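Local coordinates for protein lactate dehydrogenase, adjacent gene encodes predicted malate dehydrogenase (Cryptosporidium parvum, PDB 4ND2) that probably interconverts pyruvate and (S)-lactate, using NADH and NAD(+) as the redox partners, as a member of the lactate/malate dehydrogenase superfamily, at residues V76-G84 / L93-V104. Numbering follows the deposited sequence.
Sequences VIITASIPG and LLFGNARILDSV. With A3D (3-acetylpyridine adenine dinucleotide), chain C.
Asn97, in the first turn of helix 94-111, grips the loop that leaves strand 75-78 by both ends of its amide, a clear case of one side chain tying loop to helix within a Rossmann beta-alpha-beta unit. OD1 accepts a hydrogen bond from the backbone N of Ile82 at 2.9 Å, with the donor in the carbonyl plane and a nearly straight N-H...O angle of 167°. On the other branch, ND2 donates to OG of Ser81 over 3.2 Å, tilted about 20° from the amide plane, and also to the carbonyl O of Asn122. Partners on both branches hold the amide against rotation.

Ile100, followed outward, shows how the apolar part works. CB starts it toward the loop; CG2 then rests on CB of Ala80 at 3.6 Å and on the adenine amino nitrogen N6A of the 3-acetylpyridine adenine dinucleotide at 3.7 Å. CG1 skirts the same amino group, and CD1, at the tip, presses on the peptide joining Ser81 to Ile82, 3.5 Å from N of Ile82. With its CG1 lodged between backbone N and carbonyl carbon (chi1 65°), Ile82 sends CG2 to CD1 of Ile100 and CG1 to CD2 of Leu93. Farther along, CD1 of Ile78 meets CG1 of Val104 tip to tip at 3.8 Å.

OG of Ser81 lies 3.0 Å from O3D of the cofactor's acetylpyridine-side ribose, while CB of Ala80 packs over the face of the adenine. Asn97, predicted to bind NAD(+), thus lines the cofactor pocket and probably helps to position Ser81, while apolar groups of Ala80 and Ile100 line one face of the adenine.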
loop_
_atom_site.group_PDB
_atom_site.type_symbol
_atom_site.label_atom_id
_atom_site.label_comp_id
_atom_site.label_asym_id
_atom_site.label_seq_id
_atom_site.Cartn_x
_atom_site.Cartn_y
_atom_site.Cartn_z
ATOM N N VAL A 76 -0.547 5.536 22.956
ATOM C CA VAL A 76 -1.795 6.121 23.423
ATOM C C VAL A 76 -1.960 7.474 22.747
ATOM O O VAL A 76 -1.090 8.336 22.867
ATOM C CB VAL A 76 -1.809 6.305 24.953
ATOM C CG1 VAL A 76 -3.078 7.025 25.397
ATOM C CG2 VAL A 76 -1.687 4.958 25.653
ATOM N N ILE A 77 -3.064 7.649 22.024
ATOM C CA ILE A 77 -3.364 8.914 21.363
ATOM C C ILE A 77 -4.560 9.558 22.065
ATOM O O ILE A 77 -5.645 8.974 22.118
ATOM C CB ILE A 77 -3.651 8.726 19.859
ATOM C CG1 ILE A 77 -2.509 7.946 19.194
ATOM C CG2 ILE A 77 -3.828 10.076 19.181
ATOM C CD1 ILE A 77 -2.772 7.555 17.757
ATOM N N ILE A 78 -4.350 10.755 22.610
ATOM C CA ILE A 78 -5.362 11.437 23.422
ATOM C C ILE A 78 -6.105 12.489 22.604
ATOM O O ILE A 78 -5.530 13.507 22.214
ATOM C CB ILE A 78 -4.736 12.101 24.670
ATOM C CG1 ILE A 78 -3.897 11.084 25.447
ATOM C CG2 ILE A 78 -5.823 12.691 25.565
ATOM C CD1 ILE A 78 -3.191 11.650 26.663
ATOM N N THR A 79 -7.386 12.231 22.353
ATOM C CA THR A 79 -8.246 13.154 21.619
ATOM C C THR A 79 -9.373 13.718 22.492
ATOM O O THR A 79 -10.128 14.573 22.037
ATOM C CB THR A 79 -8.888 12.466 20.396
ATOM O OG1 THR A 79 -10.009 11.674 20.809
ATOM C CG2 THR A 79 -7.883 11.582 19.678
ATOM N N ALA A 80 -9.474 13.250 23.736
ATOM C CA ALA A 80 -10.598 13.593 24.610
ATOM C C ALA A 80 -10.677 15.094 24.850
ATOM O O ALA A 80 -9.659 15.752 25.067
ATOM C CB ALA A 80 -10.486 12.853 25.933
ATOM N N SER A 81 -11.894 15.626 24.811
ATOM C CA SER A 81 -12.113 17.061 24.914
ATOM C C SER A 81 -13.549 17.380 25.303
ATOM O O SER A 81 -14.467 16.615 24.997
ATOM C CB SER A 81 -11.798 17.726 23.572
ATOM O OG SER A 81 -12.113 19.109 23.581
ATOM N N ILE A 82 -13.731 18.518 25.970
ATOM C CA ILE A 82 -15.065 19.053 26.244
ATOM C C ILE A 82 -15.728 19.436 24.918
ATOM O O ILE A 82 -15.033 19.743 23.953
ATOM C CB ILE A 82 -15.024 20.272 27.198
ATOM C CG1 ILE A 82 -14.300 21.468 26.558
ATOM C CG2 ILE A 82 -14.364 19.888 28.516
ATOM C CD1 ILE A 82 -14.319 22.715 27.415
ATOM N N PRO A 83 -17.070 19.418 24.865
ATOM C CA PRO A 83 -17.750 19.629 23.585
ATOM C C PRO A 83 -17.674 21.065 23.066
ATOM O O PRO A 83 -17.451 21.993 23.840
ATOM C CB PRO A 83 -19.203 19.244 23.890
ATOM C CG PRO A 83 -19.359 19.462 25.351
ATOM C CD PRO A 83 -18.021 19.172 25.967
ATOM N N GLY A 84 -17.851 21.226 21.758
ATOM C CA GLY A 84 -17.915 22.544 21.132
ATOM C C GLY A 84 -16.564 23.028 20.641
ATOM O O GLY A 84 -15.562 22.917 21.347
ATOM N N LEU A 93 -10.524 26.114 25.528
ATOM C CA LEU A 93 -10.743 24.776 26.078
ATOM C C LEU A 93 -9.800 24.434 27.236
ATOM O O LEU A 93 -9.857 23.323 27.765
ATOM C CB LEU A 93 -10.567 23.726 24.972
ATOM C CG LEU A 93 -11.357 23.933 23.676
ATOM C CD1 LEU A 93 -10.968 22.885 22.642
ATOM C CD2 LEU A 93 -12.855 23.897 23.947
ATOM N N LEU A 94 -8.948 25.383 27.629
ATOM C CA LEU A 94 -7.868 25.136 28.589
ATOM C C LEU A 94 -8.316 24.458 29.888
ATOM O O LEU A 94 -7.822 23.386 30.230
ATOM C CB LEU A 94 -7.162 26.454 28.932
ATOM C CG LEU A 94 -6.020 26.410 29.949
ATOM C CD1 LEU A 94 -4.862 25.579 29.423
ATOM C CD2 LEU A 94 -5.565 27.822 30.283
ATOM N N PHE A 95 -9.240 25.092 30.605
ATOM C CA PHE A 95 -9.590 24.649 31.958
ATOM C C PHE A 95 -10.270 23.283 31.959
ATOM O O PHE A 95 -9.923 22.415 32.759
ATOM C CB PHE A 95 -10.475 25.685 32.666
ATOM C CG PHE A 95 -9.819 27.032 32.846
ATOM C CD1 PHE A 95 -10.460 28.192 32.431
ATOM C CD2 PHE A 95 -8.562 27.141 33.430
ATOM C CE1 PHE A 95 -9.860 29.433 32.594
ATOM C CE2 PHE A 95 -7.960 28.379 33.597
ATOM C CZ PHE A 95 -8.609 29.525 33.178
ATOM N N GLY A 96 -11.226 23.096 31.056
ATOM C CA GLY A 96 -11.956 21.836 30.958
ATOM C C GLY A 96 -11.091 20.666 30.521
ATOM O O GLY A 96 -11.168 19.582 31.094
ATOM N N ASN A 97 -10.257 20.878 29.508
ATOM C CA ASN A 97 -9.435 19.788 28.977
ATOM C C ASN A 97 -8.271 19.409 29.883
ATOM O O ASN A 97 -7.867 18.247 29.912
ATOM C CB ASN A 97 -8.955 20.112 27.562
ATOM C CG ASN A 97 -10.083 20.064 26.548
ATOM O OD1 ASN A 97 -11.190 19.614 26.853
ATOM N ND2 ASN A 97 -9.810 20.524 25.336
ATOM N N ALA A 98 -7.749 20.372 30.637
ATOM C CA ALA A 98 -6.749 20.071 31.661
ATOM C C ALA A 98 -7.299 19.051 32.660
ATOM O O ALA A 98 -6.603 18.111 33.048
ATOM C CB ALA A 98 -6.328 21.337 32.383
ATOM N N ARG A 99 -8.553 19.243 33.062
ATOM C CA ARG A 99 -9.223 18.336 33.991
ATOM C C ARG A 99 -9.444 16.947 33.386
ATOM O O ARG A 99 -9.271 15.940 34.067
ATOM C CB ARG A 99 -10.558 18.935 34.449
ATOM C CG ARG A 99 -10.416 20.177 35.324
ATOM C CD ARG A 99 -9.726 19.861 36.643
ATOM N NE ARG A 99 -10.369 18.728 37.312
ATOM C CZ ARG A 99 -9.761 17.851 38.114
ATOM N NH1 ARG A 99 -8.460 17.940 38.382
ATOM N NH2 ARG A 99 -10.469 16.864 38.655
ATOM N N ILE A 100 -9.813 16.892 32.111
ATOM C CA ILE A 100 -9.941 15.609 31.417
ATOM C C ILE A 100 -8.610 14.864 31.436
ATOM O O ILE A 100 -8.563 13.677 31.763
ATOM C CB ILE A 100 -10.433 15.783 29.963
ATOM C CG1 ILE A 100 -11.905 16.199 29.959
ATOM C CG2 ILE A 100 -10.256 14.491 29.170
ATOM C CD1 ILE A 100 -12.423 16.633 28.605
ATOM N N LEU A 101 -7.530 15.567 31.102
ATOM C CA LEU A 101 -6.204 14.947 31.034
ATOM C C LEU A 101 -5.692 14.440 32.384
ATOM O O LEU A 101 -4.911 13.489 32.420
ATOM C CB LEU A 101 -5.184 15.891 30.379
ATOM C CG LEU A 101 -5.038 15.743 28.858
ATOM C CD1 LEU A 101 -6.373 15.785 28.125
ATOM C CD2 LEU A 101 -4.110 16.819 28.318
ATOM N N ASP A 102 -6.139 15.052 33.482
ATOM C CA ASP A 102 -5.849 14.527 34.824
ATOM C C ASP A 102 -6.358 13.095 34.944
ATOM O O ASP A 102 -5.645 12.213 35.421
ATOM C CB ASP A 102 -6.509 15.376 35.920
ATOM C CG ASP A 102 -5.934 16.773 36.015
ATOM O OD1 ASP A 102 -6.666 17.676 36.470
ATOM O OD2 ASP A 102 -4.761 16.979 35.644
ATOM N N SER A 103 -7.596 12.876 34.509
ATOM C CA SER A 103 -8.213 11.551 34.548
ATOM C C SER A 103 -7.522 10.581 33.585
ATOM O O SER A 103 -7.235 9.441 33.949
ATOM C CB SER A 103 -9.707 11.651 34.222
ATOM O OG SER A 103 -10.339 10.388 34.312
ATOM N N VAL A 104 -7.239 11.040 32.366
ATOM C CA VAL A 104 -6.552 10.201 31.377
ATOM C C VAL A 104 -5.177 9.773 31.891
ATOM O O VAL A 104 -4.768 8.626 31.707
ATOM C CB VAL A 104 -6.399 10.911 30.010
ATOM C CG1 VAL A 104 -5.616 10.043 29.033
ATOM C CG2 VAL A 104 -7.761 11.249 29.419
HETATM P PA A3D C . -15.138 15.599 19.462
HETATM O O1A A3D C . -15.674 15.087 18.154
HETATM O O2A A3D C . -16.009 16.473 20.326
HETATM O O5B A3D C . -14.666 14.345 20.341
HETATM C C5B A3D C . -14.277 14.467 21.704
HETATM C C4B A3D C . -14.569 13.137 22.380
HETATM O O4B A3D C . -13.970 13.106 23.677
HETATM C C3B A3D C . -16.065 12.893 22.571
HETATM O O3B A3D C . -16.476 11.687 21.917
HETATM C C2B A3D C . -16.249 12.800 24.075
HETATM O O2B A3D C . -17.235 11.848 24.483
HETATM C C1B A3D C . -14.861 12.408 24.543
HETATM N N9A A3D C . -14.608 12.721 25.965
HETATM C C8A A3D C . -15.042 13.781 26.674
HETATM N N7A A3D C . -14.596 13.703 27.953
HETATM C C5A A3D C . -13.871 12.578 28.067
HETATM C C6A A3D C . -13.118 11.893 29.135
HETATM N N6A A3D C . -13.051 12.413 30.385
HETATM N N1A A3D C . -12.498 10.732 28.817
HETATM C C2A A3D C . -12.548 10.194 27.581
HETATM N N3A A3D C . -13.218 10.768 26.566
HETATM C C4A A3D C . -13.881 11.936 26.748
HETATM O O3 A3D C . -13.755 16.405 19.247
HETATM P PN A3D C . -12.704 16.145 18.045
HETATM O O1N A3D C . -13.200 16.854 16.817
HETATM O O2N A3D C . -12.363 14.682 17.969
HETATM O O5D A3D C . -11.413 16.916 18.610
HETATM C C5D A3D C . -10.764 16.417 19.775
HETATM C C4D A3D C . -9.719 17.394 20.300
HETATM O O4D A3D C . -8.654 17.529 19.351
HETATM C C3D A3D C . -10.263 18.800 20.542
HETATM O O3D A3D C . -9.759 19.305 21.779
HETATM C C2D A3D C . -9.707 19.620 19.402
HETATM O O2D A3D C . -9.513 21.001 19.723
HETATM C C1D A3D C . -8.382 18.918 19.162
HETATM N N1N A3D C . -7.804 19.171 17.844
HETATM C C2N A3D C . -6.506 19.503 17.779
HETATM C C3N A3D C . -5.897 19.757 16.558
HETATM C C7N A3D C . -4.447 20.126 16.485
HETATM O O7N A3D C . -3.981 20.404 15.399
HETATM C C8N A3D C . -3.598 20.134 17.720
HETATM C C4N A3D C . -6.649 19.659 15.395
HETATM C C5N A3D C . -7.988 19.310 15.486
HETATM C C6N A3D C . -8.547 19.072 16.733
#